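Local coordinates for putative uncharacterized protein (Chaetomium thermophilum, PDB 5IJP) that binds inositol hexakisphosphate through its SPX domain and probably acts as an inositol polyphosphate sensor in phosphate homeostasis, at residues D53-F58 with K146-M151; S60-E65 with P158-R163. All coordinates share one frame; numbering follows the deposited sequence.

Contact 1 of 2, residues D53-F58 with K146-M151; sequences DDESRF and KKHDKM. With IHP (inositol hexakisphosphate), chain C.
His148 reaches across from one long helix to meet Glu55 and Phe58 on another, and its imidazole is held at both nitrogens. His148 NE2 donates to Glu55 OE1 at 2.8 Å, with OE1 lying near the ring plane; the bond is bent, 134° at the hydrogen, and the nitrogen meets the carboxylate on its syn side but well out of its plane. On the other edge, His148 ND1 gives a much straighter bond, 3.2 Å to OD1 of the adjacent Asp149. Two in-plane acceptors thus fix the rotation of the ring, and the pair of carboxylates would tend to favour its protonated form. Trp50 NE1 also donates to Glu55 OE1. The helices are 52-97 and 110-151, the long antiparallel pair at the core of the SPX helical bundle. Between them the aromatic contact is a slid-apart pair: the Phe58 and His148 planes lie 6° apart, but the rings barely overlap, with Phe58 CD2 3.5 Å from His148 CD2. Phe58 CG stands anti to its backbone N (chi1 -174°), which carries the ring toward the histidine. The same segment lines part of the ligand pocket: Lys147 NZ donates to inositol hexakisphosphate O41 at 2.8 Å, and Met151 also lies there.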
loop_
_atom_site.group_PDB
_atom_site.type_symbol
_atom_site.label_atom_id
_atom_site.label_comp_id
_atom_site.label_asym_id
_atom_site.label_seq_id
_atom_site.Cartn_x
_atom_site.Cartn_y
_atom_site.Cartn_z
ATOM N N ASP A 53 -1.460 -8.286 28.406
ATOM C CA ASP A 53 -0.690 -7.039 28.378
ATOM C C ASP A 53 0.244 -7.000 27.167
ATOM O O ASP A 53 0.412 -5.939 26.566
ATOM C CB ASP A 53 0.109 -6.853 29.681
ATOM C CG ASP A 53 -0.731 -6.825 30.945
ATOM O OD1 ASP A 53 -1.714 -6.052 30.991
ATOM O OD2 ASP A 53 -0.378 -7.540 31.907
ATOM N N ASP A 54 0.843 -8.159 26.810
ATOM C CA ASP A 54 1.729 -8.304 25.651
ATOM C C ASP A 54 0.917 -8.161 24.365
ATOM O O ASP A 54 1.393 -7.560 23.399
ATOM C CB ASP A 54 2.449 -9.667 25.670
ATOM C CG ASP A 54 3.447 -9.860 26.796
ATOM O OD1 ASP A 54 4.267 -8.943 27.031
ATOM O OD2 ASP A 54 3.455 -10.954 27.397
ATOM N N GLU A 55 -0.323 -8.699 24.375
ATOM C CA GLU A 55 -1.281 -8.661 23.272
ATOM C C GLU A 55 -1.748 -7.226 23.000
ATOM O O GLU A 55 -1.779 -6.816 21.841
ATOM C CB GLU A 55 -2.477 -9.580 23.577
ATOM C CG GLU A 55 -3.431 -9.781 22.409
ATOM C CD GLU A 55 -2.976 -10.678 21.273
ATOM O OE1 GLU A 55 -2.045 -11.492 21.473
ATOM O OE2 GLU A 55 -3.597 -10.603 20.189
ATOM N N SER A 56 -2.093 -6.468 24.067
ATOM C CA SER A 56 -2.540 -5.071 23.993
ATOM C C SER A 56 -1.448 -4.163 23.418
ATOM O O SER A 56 -1.757 -3.242 22.660
ATOM C CB SER A 56 -2.969 -4.573 25.369
ATOM O OG SER A 56 -4.059 -5.328 25.871
ATOM N N ARG A 57 -0.175 -4.445 23.765
ATOM C CA ARG A 57 1.010 -3.724 23.301
ATOM C C ARG A 57 1.238 -3.975 21.803
ATOM O O ARG A 57 1.536 -3.028 21.071
ATOM C CB ARG A 57 2.242 -4.146 24.128
ATOM C CG ARG A 57 3.523 -3.370 23.812
ATOM C CD ARG A 57 4.759 -3.974 24.460
ATOM N NE ARG A 57 5.078 -5.305 23.933
ATOM C CZ ARG A 57 5.027 -6.427 24.644
ATOM N NH1 ARG A 57 4.686 -6.394 25.927
ATOM N NH2 ARG A 57 5.329 -7.589 24.082
ATOM N N PHE A 58 1.094 -5.243 21.356
ATOM C CA PHE A 58 1.280 -5.641 19.959
ATOM C C PHE A 58 0.205 -5.064 19.037
ATOM O O PHE A 58 0.550 -4.558 17.971
ATOM C CB PHE A 58 1.384 -7.172 19.814
ATOM C CG PHE A 58 1.717 -7.656 18.419
ATOM C CD1 PHE A 58 3.011 -7.554 17.920
ATOM C CD2 PHE A 58 0.742 -8.231 17.614
ATOM C CE1 PHE A 58 3.317 -8.001 16.630
ATOM C CE2 PHE A 58 1.052 -8.684 16.327
ATOM C CZ PHE A 58 2.337 -8.566 15.845
ATOM N N LYS A 146 -0.144 -13.769 10.805
ATOM C CA LYS A 146 -0.067 -15.233 10.820
ATOM C C LYS A 146 1.112 -15.703 11.685
ATOM O O LYS A 146 1.025 -16.767 12.301
ATOM C CB LYS A 146 0.030 -15.813 9.402
ATOM C CG LYS A 146 -0.620 -17.187 9.288
ATOM C CD LYS A 146 -0.013 -18.032 8.184
ATOM C CE LYS A 146 -0.592 -19.425 8.191
ATOM N NZ LYS A 146 0.172 -20.347 7.312
ATOM N N LYS A 147 2.198 -14.896 11.743
ATOM C CA LYS A 147 3.390 -15.155 12.557
ATOM C C LYS A 147 3.020 -15.045 14.042
ATOM O O LYS A 147 3.511 -15.833 14.849
ATOM C CB LYS A 147 4.510 -14.161 12.204
ATOM C CG LYS A 147 5.893 -14.560 12.719
ATOM C CD LYS A 147 6.921 -13.444 12.526
ATOM C CE LYS A 147 7.703 -13.549 11.234
ATOM N NZ LYS A 147 8.747 -14.607 11.299
ATOM N N HIS A 148 2.142 -14.073 14.385
ATOM C CA HIS A 148 1.627 -13.831 15.736
ATOM C C HIS A 148 0.784 -15.027 16.195
ATOM O O HIS A 148 0.973 -15.513 17.309
ATOM C CB HIS A 148 0.807 -12.522 15.766
ATOM C CG HIS A 148 0.041 -12.296 17.035
ATOM N ND1 HIS A 148 -1.272 -12.709 17.167
ATOM C CD2 HIS A 148 0.427 -11.700 18.187
ATOM C CE1 HIS A 148 -1.634 -12.364 18.391
ATOM N NE2 HIS A 148 -0.648 -11.748 19.039
ATOM N N ASP A 149 -0.121 -15.512 15.319
ATOM C CA ASP A 149 -1.007 -16.653 15.566
ATOM C C ASP A 149 -0.245 -17.976 15.720
ATOM O O ASP A 149 -0.717 -18.870 16.424
ATOM C CB ASP A 149 -2.061 -16.764 14.448
ATOM C CG ASP A 149 -3.026 -15.592 14.332
ATOM O OD1 ASP A 149 -2.775 -14.542 14.970
ATOM O OD2 ASP A 149 -4.031 -15.724 13.603
ATOM N N LYS A 150 0.928 -18.093 15.065
ATOM C CA LYS A 150 1.781 -19.283 15.102
ATOM C C LYS A 150 2.750 -19.299 16.290
ATOM O O LYS A 150 2.977 -20.365 16.862
ATOM C CB LYS A 150 2.547 -19.449 13.779
ATOM C CG LYS A 150 1.722 -20.092 12.664
ATOM C CD LYS A 150 2.437 -20.064 11.308
ATOM C CE LYS A 150 3.402 -21.209 11.085
ATOM N NZ LYS A 150 2.699 -22.496 10.837
ATOM N N MET A 151 3.328 -18.134 16.649
ATOM C CA MET A 151 4.294 -18.011 17.748
ATOM C C MET A 151 3.648 -17.966 19.134
ATOM O O MET A 151 4.056 -18.720 20.019
ATOM C CB MET A 151 5.193 -16.775 17.561
ATOM C CG MET A 151 6.296 -16.960 16.550
ATOM S SD MET A 151 7.362 -15.499 16.496
ATOM C CE MET A 151 8.571 -16.035 15.326
HETATM C C1 IHP C . 11.700 -16.495 10.519
HETATM C C2 IHP C . 11.693 -16.703 9.011
HETATM C C3 IHP C . 12.191 -15.473 8.264
HETATM C C4 IHP C . 13.550 -15.017 8.779
HETATM C C5 IHP C . 13.550 -14.806 10.286
HETATM C C6 IHP C . 13.069 -16.053 11.017
HETATM O O11 IHP C . 11.379 -17.756 11.143
HETATM P P1 IHP C . 10.387 -18.093 12.386
HETATM O O21 IHP C . 10.114 -19.559 12.444
HETATM O O31 IHP C . 11.096 -17.572 13.639
HETATM O O41 IHP C . 9.119 -17.261 12.168
HETATM O O12 IHP C . 10.336 -16.967 8.597
HETATM P P2 IHP C . 9.791 -18.308 7.835
HETATM O O22 IHP C . 9.322 -19.255 8.941
HETATM O O32 IHP C . 10.849 -18.912 6.966
HETATM O O42 IHP C . 8.559 -17.864 7.040
HETATM O O13 IHP C . 11.237 -14.401 8.428
HETATM P P3 IHP C . 10.245 -13.715 7.358
HETATM O O23 IHP C . 10.736 -12.352 7.021
HETATM O O33 IHP C . 10.168 -14.637 6.137
HETATM O O43 IHP C . 8.871 -13.702 8.021
HETATM O O14 IHP C . 13.882 -13.764 8.143
HETATM P P4 IHP C . 14.837 -13.570 6.806
HETATM O O24 IHP C . 14.199 -12.436 6.000
HETATM O O34 IHP C . 16.240 -13.267 7.215
HETATM O O44 IHP C . 14.729 -14.855 5.973
HETATM O O15 IHP C . 14.905 -14.536 10.701
HETATM P P5 IHP C . 15.605 -13.230 11.303
HETATM O O25 IHP C . 14.516 -12.425 12.025
HETATM O O35 IHP C . 16.083 -12.412 10.100
HETATM O O45 IHP C . 16.724 -13.624 12.211
HETATM O O16 IHP C . 12.950 -15.733 12.420
HETATM P P6 IHP C . 13.963 -15.757 13.657
HETATM O O26 IHP C . 15.340 -16.162 13.110
HETATM O O36 IHP C . 13.464 -16.689 14.711
HETATM O O46 IHP C . 14.057 -14.310 14.148
#

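Contact 2 of 2, residues S60-E65 with P158-R163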
loop_
_atom_site.group_PDB
_atom_site.type_symbol
_atom_site.label_atom_id
_atom_site.label_comp_id
_atom_site.label_asym_id
_atom_site.label_seq_id
_atom_site.Cartn_x
_atom_site.Cartn_y
_atom_site.Cartn_z
ATOM N N SER A 60 -1.710 -2.352 19.525
ATOM C CA SER A 60 -1.483 -0.903 19.479
ATOM C C SER A 60 -0.343 -0.548 18.515
ATOM O O SER A 60 -0.466 0.418 17.762
ATOM C CB SER A 60 -1.187 -0.360 20.874
ATOM O OG SER A 60 -2.301 -0.534 21.733
ATOM N N LYS A 61 0.742 -1.352 18.520
ATOM C CA LYS A 61 1.901 -1.180 17.641
ATOM C C LYS A 61 1.550 -1.537 16.191
ATOM O O LYS A 61 2.047 -0.889 15.269
ATOM C CB LYS A 61 3.083 -2.027 18.134
ATOM N N LEU A 62 0.692 -2.559 16.000
ATOM C CA LEU A 62 0.235 -3.027 14.689
ATOM C C LEU A 62 -0.741 -2.029 14.053
ATOM O O LEU A 62 -0.664 -1.793 12.846
ATOM C CB LEU A 62 -0.407 -4.423 14.814
ATOM C CG LEU A 62 -0.743 -5.175 13.521
ATOM C CD1 LEU A 62 0.511 -5.723 12.852
ATOM C CD2 LEU A 62 -1.704 -6.310 13.799
ATOM N N GLU A 63 -1.654 -1.452 14.865
ATOM C CA GLU A 63 -2.639 -0.460 14.422
ATOM C C GLU A 63 -1.955 0.847 14.029
ATOM O O GLU A 63 -2.361 1.465 13.045
ATOM C CB GLU A 63 -3.712 -0.216 15.495
ATOM C CG GLU A 63 -4.753 -1.322 15.579
ATOM C CD GLU A 63 -5.766 -1.213 16.704
ATOM O OE1 GLU A 63 -5.421 -0.676 17.781
ATOM O OE2 GLU A 63 -6.901 -1.708 16.518
ATOM N N ALA A 64 -0.896 1.244 14.773
ATOM C CA ALA A 64 -0.096 2.446 14.511
ATOM C C ALA A 64 0.630 2.322 13.168
ATOM O O ALA A 64 0.748 3.309 12.438
ATOM C CB ALA A 64 0.908 2.666 15.631
ATOM N N GLU A 65 1.087 1.097 12.836
ATOM C CA GLU A 65 1.749 0.788 11.571
ATOM C C GLU A 65 0.729 0.745 10.440
ATOM O O GLU A 65 1.050 1.146 9.324
ATOM C CB GLU A 65 2.525 -0.538 11.659
ATOM C CG GLU A 65 3.862 -0.427 12.378
ATOM C CD GLU A 65 4.881 0.496 11.736
ATOM O OE1 GLU A 65 5.231 0.275 10.555
ATOM O OE2 GLU A 65 5.344 1.434 12.425
ATOM N N PRO A 158 -9.092 -13.270 12.853
ATOM C CA PRO A 158 -10.545 -13.064 12.665
ATOM C C PRO A 158 -11.028 -11.634 12.389
ATOM O O PRO A 158 -11.892 -11.470 11.526
ATOM C CB PRO A 158 -11.148 -13.608 13.960
ATOM C CG PRO A 158 -10.203 -14.652 14.388
ATOM C CD PRO A 158 -8.841 -14.130 14.031
ATOM N N VAL A 159 -10.491 -10.612 13.088
ATOM C CA VAL A 159 -10.935 -9.227 12.857
ATOM C C VAL A 159 -9.981 -8.452 11.931
ATOM O O VAL A 159 -10.424 -7.515 11.265
ATOM C CB VAL A 159 -11.269 -8.418 14.145
ATOM C CG1 VAL A 159 -12.364 -9.094 14.967
ATOM C CG2 VAL A 159 -10.031 -8.130 14.994
ATOM N N PHE A 160 -8.691 -8.830 11.890
ATOM C CA PHE A 160 -7.705 -8.140 11.060
ATOM C C PHE A 160 -7.768 -8.521 9.571
ATOM O O PHE A 160 -7.216 -7.783 8.751
ATOM C CB PHE A 160 -6.288 -8.298 11.623
ATOM C CG PHE A 160 -5.920 -7.224 12.621
ATOM C CD1 PHE A 160 -6.064 -7.441 13.986
ATOM C CD2 PHE A 160 -5.447 -5.987 12.195
ATOM C CE1 PHE A 160 -5.735 -6.441 14.908
ATOM C CE2 PHE A 160 -5.121 -4.988 13.117
ATOM C CZ PHE A 160 -5.265 -5.222 14.468
ATOM N N ASP A 161 -8.452 -9.636 9.213
ATOM C CA ASP A 161 -8.594 -10.033 7.807
ATOM C C ASP A 161 -9.557 -9.111 7.057
ATOM O O ASP A 161 -9.323 -8.805 5.887
ATOM C CB ASP A 161 -8.961 -11.526 7.630
ATOM C CG ASP A 161 -10.208 -12.042 8.339
ATOM O OD1 ASP A 161 -11.213 -11.299 8.403
ATOM O OD2 ASP A 161 -10.203 -13.219 8.763
ATOM N N THR A 162 -10.621 -8.648 7.748
ATOM C CA THR A 162 -11.622 -7.734 7.196
ATOM C C THR A 162 -11.160 -6.272 7.321
ATOM O O THR A 162 -11.596 -5.436 6.529
ATOM C CB THR A 162 -13.029 -8.007 7.771
ATOM O OG1 THR A 162 -13.984 -7.209 7.071
ATOM C CG2 THR A 162 -13.132 -7.752 9.279
ATOM N N ARG A 163 -10.271 -5.976 8.301
ATOM C CA ARG A 163 -9.698 -4.642 8.523
ATOM C C ARG A 163 -8.763 -4.266 7.369
ATOM O O ARG A 163 -8.745 -3.107 6.949
ATOM C CB ARG A 163 -8.951 -4.577 9.868
ATOM C CG ARG A 163 -9.842 -4.213 11.051
ATOM C CD ARG A 163 -9.739 -2.746 11.425
ATOM N NE ARG A 163 -10.763 -2.360 12.397
ATOM C CZ ARG A 163 -11.942 -1.830 12.080
ATOM N NH1 ARG A 163 -12.261 -1.614 10.808
ATOM N NH2 ARG A 163 -12.810 -1.512 13.030
#
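Leu62 is the first residue along 60-65 to touch the other helix, and it does so through a single methyl. Its CD2 sits over one face of the Phe160 ring, 3.9 Å from the centroid and 19° off the normal, a CH-pi contact displaced slightly toward the CE2-CZ side; the nearest ring atom to Leu62 CD2 is Phe160 CE2, at 3.7 Å. With CG anti to the backbone N (chi1 -170°) and chi2 near 74°, the leucine sends this branch to the ring, while Phe160 comes to meet it from the opposite direction. One residue on, Glu63 approaches quite differently. Glu63 CG lies at the ring edge, close to the ring plane, 4.1 Å from Phe160 CZ, so the aliphatic part of the side chain makes the contact. The extended chain carries the carboxylate onward to the Arg163 side, where Glu63 OE2 remains 5.7 Å from Arg163 NE: opposite charges near each other but not paired. No hydrogen bond joins the segments, and Phe160 supplies every close contact from 158-163. Replacing Phe160 by alanine would remove the ring, and the Leu62 methyl would probably lose its aromatic partner, with a gap opening between the helices. Helix 157-165 is short and packs by this ring against the two long helices of the SPX bundle: Leu62 belongs to helix 52-97 and also touches Phe141, Ile144 and Ile145 of helix 110-151, and Phe160 itself rests on Ile145.

How the contacts relate
Helix 52-97 serves both contacts, presenting 53-58 to helix 110-151 and then, just beyond, 60-65 to helix 157-165, the next helix in the chain. Their centres lie about 11 Å apart. Both are largely buried, though contact 2 has an exposed edge at its glutamate and lies nearer the centre of the chain, about 14 Å away against 22 Å. Contact 1 joins the two long helices with a histidine-carboxylate hydrogen bond beside a pair of near-parallel, slid-apart rings, and its second segment carries part of the inositol hexakisphosphate pocket. Contact 2 is apolar between its segments and supplies no pocket residue; it attaches a short helix to the flank of the same bundle.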